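16S rRNA (guanine(1405)-N(7))-methyltransferase (Klebsiella pneumoniae, PDB 6PI9) probably methylates N7 of guanine 1405 in 16S rRNA with S-adenosyl-L-methionine as methyl donor, which would confer resistance to aminoglycosides. Local coordinates at residues R94-G99 against L182-P187; R28-E33 against R49-Q54; L19-P24 against D63-A68; V188-A191 against R196-E199. All blocks are in the same frame, centred on the assembly; numbering follows the deposited sequence.

All four contacts lie within one methyltransferase chain. Contact 3 brings together the loop 19-24 and helix 63-75. Between these two along the chain come helices 24-34 and 41-57, which pack in contact 2; the centres of contacts 2 and 3 are 16 Å apart, and L52 meets L19. Contact 1 joins helix 91-96 to strand 179-183 of the Rossmann-like sheet and the residues after it. Contact 4 follows it and shares helix 186-192; L186 packs on A197. Contacts 3 and 4 are 24 Å apart between centres, on opposite sides of the chain's centre. Contact 1 holds S-adenosyl-L-homocysteine directly, and contacts 1, 2 and 4 also reach the second subunit.

Contact 1: residues R94-G99 against L182-P187; sequences RERLPG and LMKLLP. With SAH (S-adenosyl-L-homocysteine), chain B.
E95 and R96 face K184 and M183 across a wide gap: the CA atoms of E95 and K184, the nearest pair along with R96 and M183, are 10.7 Å apart. Long side chains span this gap. K184 stretches out fully from a backbone with positive phi, and its NZ forms a salt bridge with E95 OE1 at 2.7 Å. The lysine uses the anti lone pair of that oxygen, the one turned away from OE2. NZ also makes a weak hydrogen bond to S92 O, so two acceptors on the helix 91-96 side receive it. R96 leaves the helix with CG anti to the backbone N (chi1 -162°) and bends near its end. This turns its guanidinium to the carboxylate of S-adenosyl-L-homocysteine. NH1 donates to OXT of the ligand at 3.0 Å, in the guanidinium plane and nearly straight (167°). NH2 donates to the ligand O at 2.6 Å, with a more bent angle of 144°. The third nitrogen, NE, is taken by a salt bridge with E252. M183 contributes its backbone: its O accepts from the ligand N at 2.8 Å. M183 lies on strand 179-183, the fourth strand of a sheet with the 3-2-1-4-5-7-6 order of class I methyltransferases, whose cofactor lies at the strand ends. R96 NH2 and K184 NZ are 3.6 Å apart, but each has its own anionic partner: the ligand carboxylate for R96, E95 for K184. The amino-acid end of the bound S-adenosyl-L-homocysteine is thus held at both its amino and carboxylate groups, and the charges of this largely buried site probably balance one another.

Contact 2: residues R28-E33 against R49-Q54; sequences RRVFME and RTHLHQ
V30 and H51 point at each other from opposite directions, and the valine lies over one face of the imidazole. CG1 of V30 makes a CH-pi contact with the H51 ring, 3.7 Å from its centroid. The methyl sits 17° off the ring normal, a little toward the rim. The second methyl is used as well: CG2 of V30 comes to 3.5 Å from CE1 of H51. Both methyls reach the ring because CG1 is anti to the backbone N (chi1 165°) and CG2 is anti to the carbonyl carbon. H51 is modelled in two conformers, and this account holds for one of them. L52 meets the same valine from its isobutyl end, with its CG 4.0 Å from V30 CG1. A48 and V30 also touch, so helix 24-34 rests on helix 41-57 through a small apolar patch. Beyond the valine the contact becomes polar. R29 NH1 forms a salt bridge with E33 OE2 at 3.3 Å, one turn further along the same helix. The oxygen lies in the guanidinium plane but is approached about 40° out of its own carboxylate plane. A water lies 2.6 Å from E33 OE1 and 3.3 Å from H51 NE2, and in this conformer of H51 it can bridge the two helices. H51 NE2 makes a weak bond to L218 O of the second subunit. R29 NH2 forms a salt bridge with D167, which binds S-adenosyl-L-homocysteine. R29 is thus placed as a second-shell residue, held by E33, and probably helps to position D167.

Contact 3: residues L19-P24 against D63-A68; sequences LRDVCP and DAQKKA
Q65, in the first turn of helix 63-75, reaches across to D21 with an extended side chain. Its CG stands anti to the backbone N (chi1 -176°), which carries the amide straight to the loop. NE2 of Q65 donates to D21 OD2 at 2.8 Å. The bond is weak, because its N-H...acceptor angle is only 130°. The carboxylate and amide planes are 29° apart. D21 has a stronger partner on its other oxygen: OD1 forms a salt bridge with R148 of helix 144-157. Beside the polar end, Q65 packs on M60, H143 and L149. K66, next along, bends back toward R20. Its CE lies 4.0 Å from R20 NH1, and its NZ lies over one face of the guanidinium, toward the rim. NZ is also 4.7 Å from D21 OD2, whose charge may ease the approach of the two cations. R20 and D21 are the middle residues of a type I beta turn from L19 to V22, which points both side chains at the helix. The loop between helices 4-14 and 24-34 thus meets helix 63-75 through one weak bond at a partly solvent-exposed seam, where D21 probably offsets part of the positive charge of K66 and R148.

Contact 4: residues V188-A191 against R196-E199; sequences VLEA and RAAE
E190 has its CG anti to the backbone N (chi1 -170°) and then bends at CG (chi2 78°), which swings its carboxylate to the first turn of helix 196-203. There OE2 of E190 accepts a hydrogen bond from A197 N at 3.1 Å. The bond is fairly straight, 160°, and comes nearly along the C-O axis of the oxygen. The same OE2 accepts a hydrogen bond from a water at 2.9 Å, and that water accepts from A198 N. The other oxygen, OE1, takes the N-H of G195. One buried carboxylate meets the N-H of G195 and A197 directly and that of A198 through the water; the positive end of the helix probably stabilises its charge. Helices 186-192 and 196-203 both lie in the crossover between the neighbouring parallel strands 179-183 and 208-214, a beta-alpha-beta unit of the Rossmann-like sheet. On the apolar side, CG of L189 rests on CG of R196 at 3.9 Å, the two side chains at an angle. R196 then leads away: NE donates to L168 O, on a residue that binds S-adenosyl-L-homocysteine. NH1 of R196 makes a weak salt bridge with E199 OE2 at 3.2 Å. W232 of helix 225-236 packs on both E190 and A197.

Contact 1: residues R94-G99 against L182-P187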
# COMPACT_ATOMS: atom_id res chain seq x y z
N ARG A 94 3.40 -7.58 -10.25
CA ARG A 94 4.58 -6.86 -10.69
C ARG A 94 5.74 -7.07 -9.72
O ARG A 94 6.88 -7.25 -10.14
CB ARG A 94 4.28 -5.38 -10.85
CG ARG A 94 5.47 -4.63 -11.43
CD ARG A 94 5.24 -3.14 -11.35
NE ARG A 94 4.77 -2.76 -10.03
CZ ARG A 94 3.64 -2.11 -9.80
NH1 ARG A 94 2.88 -1.74 -10.82
NH2 ARG A 94 3.27 -1.81 -8.56
N GLU A 95 5.44 -7.09 -8.40
CA GLU A 95 6.46 -7.43 -7.42
C GLU A 95 7.16 -8.74 -7.75
O GLU A 95 8.39 -8.85 -7.59
CB GLU A 95 5.84 -7.48 -6.02
CG GLU A 95 5.48 -6.11 -5.49
CD GLU A 95 4.60 -6.07 -4.24
OE1 GLU A 95 4.11 -7.13 -3.75
OE2 GLU A 95 4.37 -4.93 -3.75
N ARG A 96 6.41 -9.73 -8.23
CA ARG A 96 6.90 -11.09 -8.44
C ARG A 96 7.57 -11.32 -9.81
O ARG A 96 8.36 -12.27 -9.93
CB ARG A 96 5.75 -12.09 -8.28
CG ARG A 96 6.16 -13.55 -8.05
CD ARG A 96 4.96 -14.37 -7.60
NE ARG A 96 4.45 -13.90 -6.31
CZ ARG A 96 3.31 -13.24 -6.14
NH1 ARG A 96 2.49 -13.01 -7.18
NH2 ARG A 96 2.94 -12.88 -4.90
N LEU A 97 7.25 -10.50 -10.82
CA LEU A 97 7.75 -10.73 -12.18
C LEU A 97 9.26 -10.91 -12.28
O LEU A 97 9.71 -11.86 -12.95
CB LEU A 97 7.32 -9.58 -13.09
CG LEU A 97 5.88 -9.60 -13.52
CD1 LEU A 97 5.57 -8.27 -14.16
CD2 LEU A 97 5.71 -10.74 -14.48
N PRO A 98 10.09 -10.03 -11.72
CA PRO A 98 11.54 -10.21 -11.92
C PRO A 98 12.10 -11.47 -11.29
O PRO A 98 13.07 -12.03 -11.81
CB PRO A 98 12.13 -8.93 -11.32
CG PRO A 98 11.13 -8.40 -10.41
CD PRO A 98 9.79 -8.78 -11.00
N GLY A 99 11.51 -11.97 -10.21
CA GLY A 99 11.95 -13.23 -9.63
C GLY A 99 11.14 -14.44 -10.04
O GLY A 99 11.34 -15.52 -9.47
N LEU A 182 -1.46 -19.08 -0.49
CA LEU A 182 -1.91 -17.97 0.35
C LEU A 182 -0.80 -16.94 0.28
O LEU A 182 0.03 -16.83 1.21
CB LEU A 182 -2.14 -18.43 1.80
CG LEU A 182 -3.33 -19.42 1.92
CD1 LEU A 182 -2.81 -20.84 1.66
CD2 LEU A 182 -3.89 -19.36 3.37
N MET A 183 -0.75 -16.21 -0.84
CA MET A 183 0.42 -15.39 -1.13
C MET A 183 0.09 -13.93 -0.79
O MET A 183 -0.91 -13.38 -1.29
CB MET A 183 0.80 -15.58 -2.61
CG MET A 183 1.31 -17.01 -2.87
SD MET A 183 1.29 -17.40 -4.66
CE MET A 183 2.33 -16.09 -5.31
N LYS A 184 0.93 -13.32 0.08
CA LYS A 184 0.77 -11.93 0.51
C LYS A 184 -0.64 -11.67 1.01
O LYS A 184 -1.28 -10.64 0.72
CB LYS A 184 1.11 -10.99 -0.65
CG LYS A 184 2.61 -11.12 -0.99
CD LYS A 184 2.90 -10.31 -2.33
CE LYS A 184 4.41 -10.37 -2.70
NZ LYS A 184 4.56 -9.77 -4.11
N LEU A 185 -1.14 -12.63 1.74
CA LEU A 185 -2.53 -12.64 2.15
C LEU A 185 -2.73 -12.63 3.66
O LEU A 185 -3.59 -11.92 4.15
CB LEU A 185 -3.20 -13.91 1.58
CG LEU A 185 -4.56 -14.23 2.22
CD1 LEU A 185 -5.57 -13.12 1.90
CD2 LEU A 185 -5.06 -15.55 1.63
N LEU A 186 -1.96 -13.43 4.41
CA LEU A 186 -2.32 -13.58 5.82
C LEU A 186 -2.27 -12.27 6.60
O LEU A 186 -3.14 -12.09 7.48
CB LEU A 186 -1.42 -14.65 6.49
CG LEU A 186 -1.66 -16.08 5.97
CD1 LEU A 186 -0.91 -17.13 6.87
CD2 LEU A 186 -3.15 -16.43 5.88
N PRO A 187 -1.32 -11.34 6.38
CA PRO A 187 -1.39 -10.09 7.19
C PRO A 187 -2.64 -9.31 6.95
O PRO A 187 -3.19 -8.77 7.91
CB PRO A 187 -0.14 -9.28 6.76
CG PRO A 187 0.84 -10.35 6.32
CD PRO A 187 -0.03 -11.44 5.68
N SAH B . -2.11 -13.51 -3.87
CA SAH B . -1.98 -12.49 -4.94
CB SAH B . -2.57 -11.16 -4.49
CG SAH B . -2.07 -10.58 -3.14
SD SAH B . -2.67 -8.84 -2.91
C SAH B . -0.50 -12.29 -5.32
O SAH B . 0.35 -12.59 -4.46
OXT SAH B . -0.16 -11.82 -6.43
C5' SAH B . -4.01 -9.19 -1.68
C4' SAH B . -5.33 -9.70 -2.33
O4' SAH B . -6.23 -10.14 -1.29
C3' SAH B . -6.12 -8.71 -3.23
O3' SAH B . -6.32 -9.28 -4.54
C2' SAH B . -7.47 -8.53 -2.54
O2' SAH B . -8.51 -8.45 -3.52
C1' SAH B . -7.56 -9.86 -1.77
N9 SAH B . -8.36 -9.80 -0.56
C8 SAH B . -8.23 -8.91 0.48
N7 SAH B . -9.10 -9.29 1.46
C5 SAH B . -9.80 -10.37 1.01
C6 SAH B . -10.83 -11.13 1.53
N6 SAH B . -11.40 -10.85 2.69
N1 SAH B . -11.25 -12.23 0.81
C2 SAH B . -10.76 -12.51 -0.41
N3 SAH B . -9.76 -11.76 -0.97
C4 SAH B . -9.31 -10.71 -0.23

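Contact 2: residues R28-E33 against R49-Q54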
# COMPACT_ATOMS: atom_id res chain seq x y z
N ARG A 28 -20.54 -3.95 1.93
CA ARG A 28 -21.54 -3.83 2.99
C ARG A 28 -21.01 -4.34 4.35
O ARG A 28 -21.20 -3.70 5.39
CB ARG A 28 -22.79 -4.59 2.52
CG ARG A 28 -24.01 -4.34 3.29
CD ARG A 28 -25.23 -5.09 2.61
NE ARG A 28 -25.67 -4.51 1.34
CZ ARG A 28 -25.47 -5.08 0.15
NH1 ARG A 28 -24.81 -6.26 0.05
NH2 ARG A 28 -25.94 -4.49 -0.95
N ARG A 29 -20.35 -5.51 4.36
CA ARG A 29 -19.80 -6.04 5.61
C ARG A 29 -18.82 -5.06 6.25
O ARG A 29 -18.89 -4.77 7.46
CB ARG A 29 -19.10 -7.40 5.36
CG ARG A 29 -18.46 -7.98 6.60
CD ARG A 29 -17.63 -9.28 6.36
NE ARG A 29 -16.63 -9.18 5.28
CZ ARG A 29 -15.44 -8.58 5.39
NH1 ARG A 29 -15.07 -8.04 6.56
NH2 ARG A 29 -14.60 -8.56 4.35
N VAL A 30 -17.89 -4.52 5.45
CA VAL A 30 -16.91 -3.57 6.00
C VAL A 30 -17.62 -2.35 6.55
O VAL A 30 -17.32 -1.85 7.66
CB VAL A 30 -15.90 -3.20 4.90
CG1 VAL A 30 -15.06 -1.96 5.24
CG2 VAL A 30 -14.97 -4.40 4.66
N PHE A 31 -18.58 -1.84 5.80
CA PHE A 31 -19.24 -0.63 6.29
C PHE A 31 -20.02 -0.92 7.58
O PHE A 31 -20.03 -0.09 8.51
CB PHE A 31 -20.14 -0.08 5.18
CG PHE A 31 -20.94 1.15 5.59
CD1 PHE A 31 -20.37 2.43 5.59
CD2 PHE A 31 -22.24 1.00 6.02
CE1 PHE A 31 -21.11 3.54 5.97
CE2 PHE A 31 -22.98 2.10 6.43
CZ PHE A 31 -22.43 3.36 6.38
N MET A 32 -20.73 -2.04 7.65
CA MET A 32 -21.51 -2.31 8.86
C MET A 32 -20.62 -2.59 10.08
O MET A 32 -21.04 -2.33 11.22
CB MET A 32 -22.45 -3.50 8.61
CG MET A 32 -23.53 -3.23 7.59
SD MET A 32 -24.52 -1.75 7.87
CE MET A 32 -25.40 -2.20 9.37
N GLU A 33 -19.42 -3.14 9.88
CA GLU A 33 -18.49 -3.28 10.99
C GLU A 33 -18.05 -1.92 11.52
O GLU A 33 -17.84 -1.74 12.73
CB GLU A 33 -17.28 -4.10 10.55
CG GLU A 33 -17.58 -5.55 10.33
CD GLU A 33 -16.40 -6.34 9.78
OE1 GLU A 33 -15.31 -5.74 9.65
OE2 GLU A 33 -16.57 -7.55 9.45
N ARG A 49 -14.10 3.40 3.02
CA ARG A 49 -13.33 3.60 1.80
C ARG A 49 -11.86 3.34 2.08
O ARG A 49 -11.18 2.65 1.32
CB ARG A 49 -13.58 5.01 1.28
CG ARG A 49 -13.00 5.24 -0.07
CD ARG A 49 -13.74 6.35 -0.81
NE ARG A 49 -14.33 7.35 0.07
CZ ARG A 49 -15.63 7.68 0.09
NH1 ARG A 49 -16.49 7.06 -0.72
NH2 ARG A 49 -16.06 8.64 0.93
N THR A 50 -11.34 3.89 3.19
CA THR A 50 -9.93 3.64 3.51
C THR A 50 -9.65 2.15 3.70
O THR A 50 -8.68 1.61 3.14
CB THR A 50 -9.53 4.42 4.75
OG1 THR A 50 -9.63 5.81 4.42
CG2 THR A 50 -8.07 4.13 5.07
N HIS A 51 -10.47 1.47 4.51
CA HIS A 51 -10.36 0.02 4.74
C HIS A 51 -10.35 -0.75 3.43
O HIS A 51 -9.47 -1.59 3.16
CB HIS A 51 -11.54 -0.43 5.64
CG HIS A 51 -11.56 -1.89 6.02
ND1 HIS A 51 -11.52 -2.92 5.10
CD2 HIS A 51 -11.76 -2.49 7.23
CE1 HIS A 51 -11.62 -4.08 5.72
NE2 HIS A 51 -11.78 -3.85 7.01
N LEU A 52 -11.34 -0.47 2.57
CA LEU A 52 -11.47 -1.19 1.31
C LEU A 52 -10.28 -0.93 0.40
O LEU A 52 -9.80 -1.85 -0.28
CB LEU A 52 -12.81 -0.84 0.64
CG LEU A 52 -13.96 -1.46 1.42
CD1 LEU A 52 -15.32 -0.77 1.15
CD2 LEU A 52 -14.03 -2.97 1.00
N HIS A 53 -9.77 0.32 0.38
CA HIS A 53 -8.56 0.59 -0.40
C HIS A 53 -7.38 -0.22 0.14
O HIS A 53 -6.60 -0.76 -0.64
CB HIS A 53 -8.23 2.09 -0.41
CG HIS A 53 -6.91 2.45 -1.04
ND1 HIS A 53 -5.77 2.73 -0.29
CD2 HIS A 53 -6.56 2.64 -2.34
CE1 HIS A 53 -4.78 3.04 -1.11
NE2 HIS A 53 -5.22 2.99 -2.35
N GLN A 54 -7.25 -0.31 1.48
CA GLN A 54 -6.13 -1.04 2.07
C GLN A 54 -6.21 -2.53 1.75
O GLN A 54 -5.18 -3.16 1.48
CB GLN A 54 -6.08 -0.83 3.57
CG GLN A 54 -5.87 0.60 3.94
CD GLN A 54 -5.94 0.79 5.44
OE1 GLN A 54 -6.36 1.85 5.92
NE2 GLN A 54 -5.53 -0.24 6.19
O HOH W 1 -13.06 -6.42 8.54

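Contact 3: residues L19-P24 against D63-A68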
# COMPACT_ATOMS: atom_id res chain seq x y z
N LEU A 19 -15.14 1.44 -6.44
CA LEU A 19 -15.51 0.18 -5.81
C LEU A 19 -16.36 -0.67 -6.72
O LEU A 19 -16.86 -1.70 -6.27
CB LEU A 19 -16.22 0.46 -4.48
CG LEU A 19 -15.28 1.18 -3.50
CD1 LEU A 19 -16.03 1.55 -2.22
CD2 LEU A 19 -14.07 0.31 -3.17
N ARG A 20 -16.51 -0.29 -7.99
CA ARG A 20 -17.51 -0.93 -8.84
C ARG A 20 -17.24 -2.41 -9.04
O ARG A 20 -18.17 -3.15 -9.39
CB ARG A 20 -17.60 -0.23 -10.20
CG ARG A 20 -16.31 -0.36 -11.00
CD ARG A 20 -16.29 0.49 -12.23
NE ARG A 20 -16.90 -0.21 -13.34
CZ ARG A 20 -16.82 0.19 -14.61
NH1 ARG A 20 -16.14 1.30 -14.91
NH2 ARG A 20 -17.41 -0.53 -15.57
N ASP A 21 -16.00 -2.86 -8.84
CA ASP A 21 -15.60 -4.24 -9.07
C ASP A 21 -15.29 -5.01 -7.77
O ASP A 21 -14.84 -6.16 -7.84
CB ASP A 21 -14.38 -4.26 -10.03
CG ASP A 21 -14.77 -3.93 -11.50
OD1 ASP A 21 -15.84 -4.39 -11.96
OD2 ASP A 21 -14.02 -3.21 -12.20
N VAL A 22 -15.55 -4.42 -6.61
CA VAL A 22 -15.48 -5.15 -5.34
C VAL A 22 -16.81 -5.86 -5.07
O VAL A 22 -17.88 -5.31 -5.34
CB VAL A 22 -15.13 -4.21 -4.19
CG1 VAL A 22 -15.08 -5.00 -2.87
CG2 VAL A 22 -13.77 -3.51 -4.46
N CYS A 23 -16.73 -7.09 -4.56
CA CYS A 23 -17.91 -7.83 -4.13
C CYS A 23 -18.82 -6.96 -3.26
O CYS A 23 -18.38 -6.47 -2.22
CB CYS A 23 -17.47 -9.05 -3.33
SG CYS A 23 -17.03 -10.39 -4.38
N PRO A 24 -20.09 -6.72 -3.67
CA PRO A 24 -20.94 -5.82 -2.86
C PRO A 24 -21.13 -6.28 -1.43
O PRO A 24 -21.22 -5.43 -0.51
CB PRO A 24 -22.30 -5.82 -3.59
CG PRO A 24 -22.01 -6.23 -5.02
CD PRO A 24 -20.71 -7.12 -4.94
N ASP A 63 -8.86 1.95 -14.14
CA ASP A 63 -8.57 2.00 -15.57
C ASP A 63 -7.36 1.16 -15.95
O ASP A 63 -7.27 0.72 -17.11
CB ASP A 63 -8.38 3.45 -16.01
CG ASP A 63 -9.49 4.36 -15.53
OD1 ASP A 63 -10.62 4.25 -16.05
OD2 ASP A 63 -9.23 5.18 -14.63
N ALA A 64 -6.44 0.90 -15.03
CA ALA A 64 -5.41 -0.10 -15.29
C ALA A 64 -6.02 -1.47 -15.54
O ALA A 64 -5.36 -2.34 -16.11
CB ALA A 64 -4.43 -0.19 -14.12
N GLN A 65 -7.28 -1.66 -15.15
CA GLN A 65 -7.97 -2.92 -15.42
C GLN A 65 -8.41 -3.02 -16.88
O GLN A 65 -8.28 -4.08 -17.49
CB GLN A 65 -9.17 -3.05 -14.49
CG GLN A 65 -9.91 -4.35 -14.62
CD GLN A 65 -10.89 -4.53 -13.50
OE1 GLN A 65 -10.50 -4.58 -12.33
NE2 GLN A 65 -12.18 -4.58 -13.84
N LYS A 66 -8.95 -1.94 -17.45
CA LYS A 66 -9.19 -1.94 -18.88
C LYS A 66 -7.89 -2.01 -19.66
O LYS A 66 -7.82 -2.66 -20.71
CB LYS A 66 -10.00 -0.71 -19.29
CG LYS A 66 -11.47 -0.85 -18.96
CD LYS A 66 -11.91 0.11 -17.86
CE LYS A 66 -13.28 -0.28 -17.30
NZ LYS A 66 -13.26 -1.61 -16.59
N LYS A 67 -6.84 -1.36 -19.15
CA LYS A 67 -5.53 -1.45 -19.79
C LYS A 67 -5.02 -2.89 -19.76
O LYS A 67 -4.56 -3.40 -20.79
CB LYS A 67 -4.54 -0.51 -19.11
CG LYS A 67 -4.21 0.75 -19.94
CD LYS A 67 -4.04 2.01 -19.08
CE LYS A 67 -3.50 3.15 -19.93
NZ LYS A 67 -4.53 3.64 -20.89
N ALA A 68 -5.13 -3.56 -18.61
CA ALA A 68 -4.75 -4.96 -18.53
C ALA A 68 -5.58 -5.81 -19.48
O ALA A 68 -5.07 -6.75 -20.10
CB ALA A 68 -4.90 -5.47 -17.09

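Contact 4: residues V188-A191 against R196-E199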
# COMPACT_ATOMS: atom_id res chain seq x y z
N VAL A 188 -3.12 -9.23 5.71
CA VAL A 188 -4.29 -8.38 5.51
C VAL A 188 -5.53 -9.11 5.98
O VAL A 188 -6.48 -8.48 6.42
CB VAL A 188 -4.41 -7.94 4.04
CG1 VAL A 188 -4.87 -9.08 3.20
CG2 VAL A 188 -5.44 -6.77 3.90
N LEU A 189 -5.53 -10.44 5.93
CA LEU A 189 -6.68 -11.15 6.48
C LEU A 189 -6.74 -10.99 8.00
O LEU A 189 -7.81 -10.76 8.56
CB LEU A 189 -6.55 -12.62 6.06
CG LEU A 189 -7.68 -13.59 6.20
CD1 LEU A 189 -8.71 -13.24 5.11
CD2 LEU A 189 -7.06 -14.98 5.95
N GLU A 190 -5.60 -11.09 8.67
CA GLU A 190 -5.56 -10.99 10.13
C GLU A 190 -5.86 -9.57 10.58
O GLU A 190 -6.39 -9.36 11.69
CB GLU A 190 -4.16 -11.47 10.64
CG GLU A 190 -4.07 -11.64 12.20
CD GLU A 190 -4.73 -12.93 12.73
OE1 GLU A 190 -4.85 -13.10 14.01
OE2 GLU A 190 -5.14 -13.77 11.89
N ALA A 191 -5.56 -8.58 9.72
CA ALA A 191 -5.95 -7.20 10.00
C ALA A 191 -7.45 -7.02 9.98
O ALA A 191 -7.98 -6.08 10.60
CB ALA A 191 -5.29 -6.27 8.98
N ARG A 196 -8.17 -15.16 12.16
CA ARG A 196 -8.73 -15.68 10.91
C ARG A 196 -7.68 -16.41 10.10
O ARG A 196 -7.99 -17.41 9.44
CB ARG A 196 -9.34 -14.53 10.09
CG ARG A 196 -10.12 -15.00 8.83
CD ARG A 196 -11.28 -15.91 9.24
NE ARG A 196 -12.01 -16.41 8.08
CZ ARG A 196 -13.05 -17.22 8.14
NH1 ARG A 196 -13.51 -17.66 9.30
NH2 ARG A 196 -13.64 -17.61 7.01
N ALA A 197 -6.42 -15.97 10.17
CA ALA A 197 -5.35 -16.70 9.48
C ALA A 197 -5.25 -18.13 9.99
O ALA A 197 -5.21 -19.09 9.19
CB ALA A 197 -4.02 -15.97 9.68
N ALA A 198 -5.18 -18.31 11.31
CA ALA A 198 -5.06 -19.66 11.84
C ALA A 198 -6.30 -20.49 11.52
O ALA A 198 -6.22 -21.72 11.34
CB ALA A 198 -4.82 -19.59 13.36
N GLU A 199 -7.48 -19.86 11.49
CA GLU A 199 -8.69 -20.63 11.23
C GLU A 199 -8.71 -21.10 9.78
O GLU A 199 -9.07 -22.25 9.48
CB GLU A 199 -9.90 -19.76 11.54
CG GLU A 199 -11.20 -20.44 11.37
CD GLU A 199 -12.34 -19.56 11.88
OE1 GLU A 199 -13.45 -20.14 12.05
OE2 GLU A 199 -12.12 -18.31 12.10
O HOH W 2 -4.54 -16.30 13.13